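Long-range contact in protein STE5 (Saccharomyces cerevisiae, PDB 3FZE), which serves as a signalling scaffold in the yeast mating pathway, its minimal scaffold domain promoting phosphorylation of the MAP kinase Fus3 by Ste7: residues 3-8 and 163-168. Numbering follows the deposited sequence. Where two conformers were deposited one is given.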
loop_
_atom_site.group_PDB
_atom_site.type_symbol
_atom_site.label_atom_id
_atom_site.label_comp_id
_atom_site.label_asym_id
_atom_site.label_seq_id
_atom_site.Cartn_x
_atom_site.Cartn_y
_atom_site.Cartn_z
ATOM N N LEU A 3 12.893 -11.718 5.399
ATOM C CA LEU A 3 13.690 -12.053 4.227
ATOM C C LEU A 3 12.911 -11.861 2.932
ATOM O O LEU A 3 13.388 -11.196 2.007
ATOM C CB LEU A 3 14.210 -13.486 4.311
ATOM C CG LEU A 3 14.995 -13.922 3.069
ATOM C CD1 LEU A 3 16.403 -13.336 3.077
ATOM C CD2 LEU A 3 15.044 -15.430 2.979
ATOM N N THR A 4 11.711 -12.436 2.872
ATOM C CA THR A 4 10.898 -12.389 1.658
ATOM C C THR A 4 10.310 -11.010 1.398
ATOM O O THR A 4 10.149 -10.611 0.248
ATOM C CB THR A 4 9.758 -13.426 1.680
ATOM O OG1 THR A 4 8.888 -13.168 2.789
ATOM C CG2 THR A 4 10.320 -14.817 1.795
ATOM N N THR A 5 9.991 -10.284 2.465
ATOM C CA THR A 5 9.576 -8.894 2.323
ATOM C C THR A 5 10.677 -8.096 1.632
ATOM O O THR A 5 10.423 -7.371 0.673
ATOM C CB THR A 5 9.257 -8.254 3.684
ATOM O OG1 THR A 5 8.122 -8.906 4.268
ATOM C CG2 THR A 5 8.957 -6.770 3.517
ATOM N N ILE A 6 11.907 -8.251 2.117
ATOM C CA ILE A 6 13.055 -7.568 1.535
ATOM C C ILE A 6 13.269 -7.952 0.072
ATOM O O ILE A 6 13.406 -7.086 -0.792
ATOM C CB ILE A 6 14.343 -7.855 2.335
ATOM C CG1 ILE A 6 14.251 -7.243 3.737
ATOM C CG2 ILE A 6 15.566 -7.328 1.597
ATOM C CD1 ILE A 6 15.441 -7.576 4.630
ATOM N N SER A 7 13.310 -9.250 -0.209
ATOM C CA SER A 7 13.558 -9.697 -1.575
ATOM C C SER A 7 12.418 -9.311 -2.521
ATOM O O SER A 7 12.651 -8.991 -3.683
ATOM C CB SER A 7 13.851 -11.203 -1.625
ATOM O OG SER A 7 12.804 -11.959 -1.051
ATOM N N SER A 8 11.189 -9.348 -2.023
ATOM C CA SER A 8 10.053 -8.944 -2.838
ATOM C C SER A 8 10.161 -7.465 -3.197
ATOM O O SER A 8 9.980 -7.082 -4.353
ATOM C CB SER A 8 8.736 -9.237 -2.118
ATOM O OG SER A 8 8.554 -10.632 -1.965
ATOM N N GLU A 163 1.895 -15.227 -4.853
ATOM C CA GLU A 163 3.082 -14.861 -4.097
ATOM C C GLU A 163 2.763 -13.895 -2.960
ATOM O O GLU A 163 3.260 -12.769 -2.927
ATOM C CB GLU A 163 4.136 -14.275 -5.035
ATOM C CG GLU A 163 4.800 -15.324 -5.914
ATOM C CD GLU A 163 5.061 -14.835 -7.324
ATOM O OE1 GLU A 163 4.242 -14.047 -7.842
ATOM O OE2 GLU A 163 6.079 -15.247 -7.918
ATOM N N LEU A 164 1.924 -14.349 -2.034
ATOM C CA LEU A 164 1.635 -13.599 -0.822
ATOM C C LEU A 164 2.909 -13.469 0.013
ATOM O O LEU A 164 3.708 -14.400 0.089
ATOM C CB LEU A 164 0.536 -14.301 -0.015
ATOM C CG LEU A 164 0.224 -13.712 1.369
ATOM C CD1 LEU A 164 -0.399 -12.326 1.248
ATOM C CD2 LEU A 164 -0.689 -14.647 2.148
ATOM N N VAL A 165 3.101 -12.309 0.630
ATOM C CA VAL A 165 4.264 -12.070 1.470
ATOM C C VAL A 165 3.810 -11.669 2.864
ATOM O O VAL A 165 2.924 -10.830 3.008
ATOM C CB VAL A 165 5.148 -10.944 0.888
ATOM C CG1 VAL A 165 6.226 -10.539 1.884
ATOM C CG2 VAL A 165 5.769 -11.388 -0.431
ATOM N N GLU A 166 4.413 -12.266 3.888
ATOM C CA GLU A 166 4.033 -11.959 5.268
ATOM C C GLU A 166 5.097 -11.148 5.990
ATOM O O GLU A 166 6.293 -11.373 5.812
ATOM C CB GLU A 166 3.727 -13.236 6.054
ATOM C CG GLU A 166 2.401 -13.887 5.691
ATOM C CD GLU A 166 2.198 -15.223 6.382
ATOM O OE1 GLU A 166 2.457 -15.315 7.602
ATOM O OE2 GLU A 166 1.778 -16.184 5.703
ATOM N N ALA A 167 4.661 -10.204 6.815
ATOM C CA ALA A 167 5.594 -9.350 7.535
ATOM C C ALA A 167 5.129 -9.102 8.963
ATOM O O ALA A 167 3.939 -9.182 9.260
ATOM C CB ALA A 167 5.773 -8.038 6.803
ATOM N N SER A 168 6.076 -8.774 9.837
ATOM C CA SER A 168 5.797 -8.671 11.264
ATOM C C SER A 168 5.048 -7.399 11.658
ATOM O O SER A 168 4.211 -7.421 12.561
ATOM C CB SER A 168 7.099 -8.764 12.063
ATOM O OG SER A 168 7.945 -7.675 11.755
HETATM O O HOH W 1 6.124 -14.673 3.707
#
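T4 O in helix 2-14 is gripped twice by S8. S8 N donates to T4 O at 2.8 Å. In one of the two S8 conformers, S8 OG also donates to T4 O, at 2.7 Å. The two donors come from opposite faces of the carbonyl plane, OG tilted 33° out of it. This helix turn packs against strand 165-167, an outermost strand of the central sheet in the alpha/beta/alpha, vWA-like fold. The strand pairs in parallel with strand 145-150, and the axis of 3-8 makes 122° with that of 165-167. V165 fills the join with both methyls. Its CG1 lies anti to the backbone N (chi1 170°) and meets T5 OG1 at 3.5 Å, while CG2 reaches S8 OG at 3.3 Å in that same S8 conformer. A167 CB packs on the T5 hydroxyl, 3.6 Å from OG1. T5 also touches F172, and A167 V173, of helix 170-180, the helix that follows the strand. The hydroxyls of T4 and T5 both hydrogen-bond to O of G1, probably a residue of the expression construct, and E166 pairs with G1 through the backbone. No direct hydrogen bond joins the two segments; one water bridges them instead, accepting from E166 N at 3.0 Å and lying 3.3 Å from T4 OG1.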